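Local coordinates for protein aminoglycoside phosphotransferase (Streptomyces rimosus, PDB 6FUC) that probably phosphorylates the 3''-hydroxyl of streptomycin with ATP as phosphate donor, a kinase-like reaction that inactivates the antibiotic, at residues A[66-78]-A[82-94]. Residues are numbered along the deposited sequence; the frame is centred on the assembly and turned at random.
Sequences QDIPGPRVLDWRV and GAGLLTSTVEGIP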
# COMPACT_ATOMS: atom_id res chain seq x y z
N GLN A 66 -4.43 17.50 1.27
CA GLN A 66 -5.38 16.94 2.21
C GLN A 66 -4.91 16.92 3.67
O GLN A 66 -5.55 16.35 4.53
CB GLN A 66 -5.82 15.55 1.80
CG GLN A 66 -6.47 15.53 0.43
CD GLN A 66 -7.75 16.34 0.43
OE1 GLN A 66 -8.66 16.03 1.21
NE2 GLN A 66 -7.83 17.34 -0.42
N ASP A 67 -3.75 17.51 3.91
CA ASP A 67 -3.19 17.52 5.29
C ASP A 67 -2.96 16.14 5.87
O ASP A 67 -3.23 15.91 7.06
CB ASP A 67 -3.96 18.41 6.24
CG ASP A 67 -3.20 18.77 7.45
OD1 ASP A 67 -1.96 18.86 7.46
OD2 ASP A 67 -3.86 19.03 8.46
N ILE A 68 -2.52 15.21 5.04
CA ILE A 68 -2.11 13.87 5.44
C ILE A 68 -0.66 13.73 5.04
O ILE A 68 -0.33 13.99 3.88
CB ILE A 68 -2.93 12.77 4.73
CG1 ILE A 68 -4.42 12.90 4.99
CG2 ILE A 68 -2.43 11.39 5.13
CD1 ILE A 68 -4.87 12.81 6.42
N PRO A 69 0.25 13.34 5.94
CA PRO A 69 1.65 13.38 5.59
C PRO A 69 2.04 12.27 4.60
O PRO A 69 1.71 11.11 4.74
CB PRO A 69 2.34 13.17 6.95
CG PRO A 69 1.35 12.37 7.77
CD PRO A 69 0.03 12.96 7.35
N GLY A 70 2.80 12.68 3.60
CA GLY A 70 3.18 11.80 2.49
C GLY A 70 4.23 12.49 1.64
O GLY A 70 4.71 13.57 1.94
N PRO A 71 4.62 11.85 0.54
CA PRO A 71 5.62 12.41 -0.37
C PRO A 71 5.08 13.60 -1.13
O PRO A 71 3.86 13.84 -1.18
CB PRO A 71 5.92 11.25 -1.30
CG PRO A 71 5.19 10.09 -0.83
CD PRO A 71 4.09 10.58 0.05
N ARG A 72 5.98 14.32 -1.77
CA ARG A 72 5.60 15.32 -2.77
C ARG A 72 6.10 14.84 -4.14
O ARG A 72 7.17 14.23 -4.25
CB ARG A 72 6.24 16.68 -2.46
CG ARG A 72 5.71 17.20 -1.15
CD ARG A 72 6.47 18.45 -0.67
NE ARG A 72 7.87 18.22 -0.33
CZ ARG A 72 8.93 18.60 -1.08
NH1 ARG A 72 10.17 18.40 -0.59
NH2 ARG A 72 8.77 19.11 -2.29
N VAL A 73 5.30 15.15 -5.17
CA VAL A 73 5.75 14.90 -6.53
C VAL A 73 6.78 15.95 -6.95
O VAL A 73 6.47 17.14 -6.95
CB VAL A 73 4.59 14.86 -7.53
CG1 VAL A 73 5.12 14.62 -8.93
CG2 VAL A 73 3.56 13.79 -7.13
N LEU A 74 7.98 15.48 -7.31
CA LEU A 74 9.05 16.39 -7.73
C LEU A 74 9.12 16.49 -9.24
O LEU A 74 9.53 17.54 -9.74
CB LEU A 74 10.38 15.91 -7.14
CG LEU A 74 10.43 15.91 -5.60
CD1 LEU A 74 11.72 15.37 -5.09
CD2 LEU A 74 10.16 17.28 -5.03
N ASP A 75 8.83 15.42 -9.97
CA ASP A 75 8.82 15.50 -11.44
C ASP A 75 8.04 14.30 -11.98
O ASP A 75 7.85 13.30 -11.30
CB ASP A 75 10.21 15.61 -12.03
CG ASP A 75 10.27 16.34 -13.39
OD1 ASP A 75 9.20 16.76 -13.90
OD2 ASP A 75 11.41 16.43 -13.92
N TRP A 76 7.68 14.43 -13.25
CA TRP A 76 6.98 13.43 -14.03
C TRP A 76 7.58 13.44 -15.43
O TRP A 76 7.62 14.52 -16.02
CB TRP A 76 5.47 13.77 -14.08
CG TRP A 76 4.72 12.95 -15.09
CD1 TRP A 76 4.20 13.36 -16.27
CD2 TRP A 76 4.35 11.57 -14.95
NE1 TRP A 76 3.56 12.32 -16.90
CE2 TRP A 76 3.67 11.20 -16.12
CE3 TRP A 76 4.53 10.58 -13.94
CZ2 TRP A 76 3.12 9.94 -16.28
CZ3 TRP A 76 4.02 9.35 -14.14
CH2 TRP A 76 3.34 9.04 -15.29
N ARG A 77 8.10 12.32 -15.87
CA ARG A 77 8.90 12.25 -17.09
C ARG A 77 8.41 11.10 -17.93
O ARG A 77 8.17 10.01 -17.39
CB ARG A 77 10.37 12.07 -16.71
CG ARG A 77 10.92 13.24 -15.92
CD ARG A 77 12.40 13.12 -15.66
NE ARG A 77 12.83 14.21 -14.81
CZ ARG A 77 14.02 14.33 -14.28
NH1 ARG A 77 14.98 13.46 -14.57
NH2 ARG A 77 14.27 15.32 -13.48
N VAL A 78 8.28 11.33 -19.24
CA VAL A 78 7.74 10.32 -20.11
C VAL A 78 8.59 10.22 -21.36
O VAL A 78 9.18 11.20 -21.84
CB VAL A 78 6.29 10.59 -20.53
CG1 VAL A 78 5.44 10.64 -19.31
CG2 VAL A 78 6.11 11.88 -21.32
N GLY A 82 8.55 4.41 -21.46
CA GLY A 82 7.69 4.44 -20.30
C GLY A 82 7.78 5.77 -19.57
O GLY A 82 7.91 6.83 -20.19
N ALA A 83 7.68 5.71 -18.27
CA ALA A 83 7.51 6.94 -17.46
C ALA A 83 8.24 6.77 -16.14
O ALA A 83 8.46 5.65 -15.64
CB ALA A 83 6.04 7.29 -17.22
N GLY A 84 8.60 7.93 -15.59
CA GLY A 84 9.21 8.03 -14.26
C GLY A 84 8.52 9.04 -13.43
O GLY A 84 8.24 10.16 -13.87
N LEU A 85 8.26 8.66 -12.18
CA LEU A 85 7.63 9.50 -11.18
C LEU A 85 8.64 9.76 -10.08
O LEU A 85 9.03 8.82 -9.37
CB LEU A 85 6.39 8.80 -10.62
CG LEU A 85 5.71 9.41 -9.45
CD1 LEU A 85 5.31 10.84 -9.72
CD2 LEU A 85 4.52 8.58 -8.98
N LEU A 86 9.08 11.00 -9.95
CA LEU A 86 10.10 11.37 -8.96
C LEU A 86 9.39 12.00 -7.77
O LEU A 86 8.57 12.91 -7.95
CB LEU A 86 11.12 12.34 -9.56
CG LEU A 86 12.10 11.80 -10.56
CD1 LEU A 86 11.48 11.33 -11.83
CD2 LEU A 86 13.16 12.83 -10.86
N THR A 87 9.67 11.52 -6.54
CA THR A 87 9.06 12.00 -5.34
C THR A 87 10.09 12.27 -4.24
O THR A 87 11.19 11.72 -4.24
CB THR A 87 7.99 10.99 -4.82
OG1 THR A 87 8.62 9.69 -4.68
CG2 THR A 87 6.76 10.89 -5.76
N SER A 88 9.68 13.11 -3.29
CA SER A 88 10.52 13.36 -2.12
C SER A 88 10.48 12.11 -1.19
O SER A 88 9.45 11.48 -0.98
CB SER A 88 10.08 14.60 -1.41
OG SER A 88 8.73 14.50 -1.00
N THR A 89 11.63 11.84 -0.56
CA THR A 89 11.67 10.88 0.51
C THR A 89 10.84 11.32 1.68
O THR A 89 10.92 12.48 2.09
CB THR A 89 13.12 10.68 0.97
OG1 THR A 89 13.81 10.17 -0.16
CG2 THR A 89 13.27 9.77 2.17
N VAL A 90 10.08 10.39 2.26
CA VAL A 90 9.48 10.58 3.56
C VAL A 90 10.49 10.07 4.55
O VAL A 90 10.72 8.87 4.65
CB VAL A 90 8.13 9.87 3.67
CG1 VAL A 90 7.62 10.02 5.09
CG2 VAL A 90 7.14 10.47 2.66
N GLU A 91 11.18 10.99 5.23
CA GLU A 91 12.28 10.59 6.09
C GLU A 91 11.83 9.82 7.30
O GLU A 91 10.83 10.19 7.91
CB GLU A 91 13.11 11.77 6.50
CG GLU A 91 13.70 12.57 5.35
CD GLU A 91 14.90 11.95 4.67
OE1 GLU A 91 15.55 11.00 5.19
OE2 GLU A 91 15.23 12.44 3.56
N GLY A 92 12.57 8.78 7.63
CA GLY A 92 12.31 7.98 8.80
C GLY A 92 12.49 6.51 8.57
O GLY A 92 13.05 6.12 7.54
N ILE A 93 11.96 5.71 9.50
CA ILE A 93 12.22 4.26 9.42
C ILE A 93 10.91 3.60 8.98
O ILE A 93 9.84 3.79 9.61
CB ILE A 93 12.66 3.64 10.77
CG1 ILE A 93 12.77 2.10 10.68
CG2 ILE A 93 11.87 4.10 11.93
CD1 ILE A 93 13.87 1.54 11.57
N PRO A 94 10.94 2.80 7.90
CA PRO A 94 9.73 2.05 7.54
C PRO A 94 9.32 1.14 8.70
O PRO A 94 10.15 0.51 9.33
CB PRO A 94 10.14 1.27 6.29
CG PRO A 94 11.32 1.99 5.78
CD PRO A 94 12.04 2.52 6.96
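Leu86 puts its CD2 methyl over the centre of one face of the Arg77 guanidinium, 3.8 Å from CZ, the two side chains crossing at about a right angle. In the plane of that same group lies Asp75: Arg77 comes side-on and gives both NE and NH2 to OD2, with NE 2.8 Å from OD2. NH2 takes the anti lone pair, whereas NE arrives from above the carboxylate plane. Arg77 NH2 also forms a salt bridge with Asp14, and NH1 is hydrogen-bonded to Leu10 O; these partners hold the group's rotation, while the Leu86 methyl covers one face. Trp76 lies on the face of the sheet away from Arg77 and Leu86, and its chi1 of 168°, with CG anti to the backbone N, brings the end of the indole back toward 82-88. Leu85 CB sits at the ring edge, and Trp76 CH2 meets Ala83 CB obliquely at 3.8 Å. Arg57 adds a cation-pi contact to this indole, from helix 50-63.

Between the two faces runs the backbone of an antiparallel hairpin. Arg77 and Gly84 exchange two backbone bonds, Arg77 O to Gly84 N being 2.8 Å. Next, Leu86 N gives to Asp75 O, while Leu86 O takes both Leu74 N (2.7 Å) and Asp75 N (3.2 Å) from one face of its carbonyl plane: a classic bulge, shifting the register by one residue between Val73 and Asp75. Beyond it Ser88 N gives to Arg72 O, and its OG accepts from Arg72 N at 2.9 Å. Further out, Val90 CG2 packs on Pro71.

Strands 73-79 and 82-88 form one edge of the five-stranded N-lobe sheet, 73-79 outermost and 82-88 joined to 40-45. Chemically, Val73, Trp76 and Ala83 pack on helix 50-63, while opposite, Asp75 and Asp14 would probably balance Arg77's charge beside apolar Leu86.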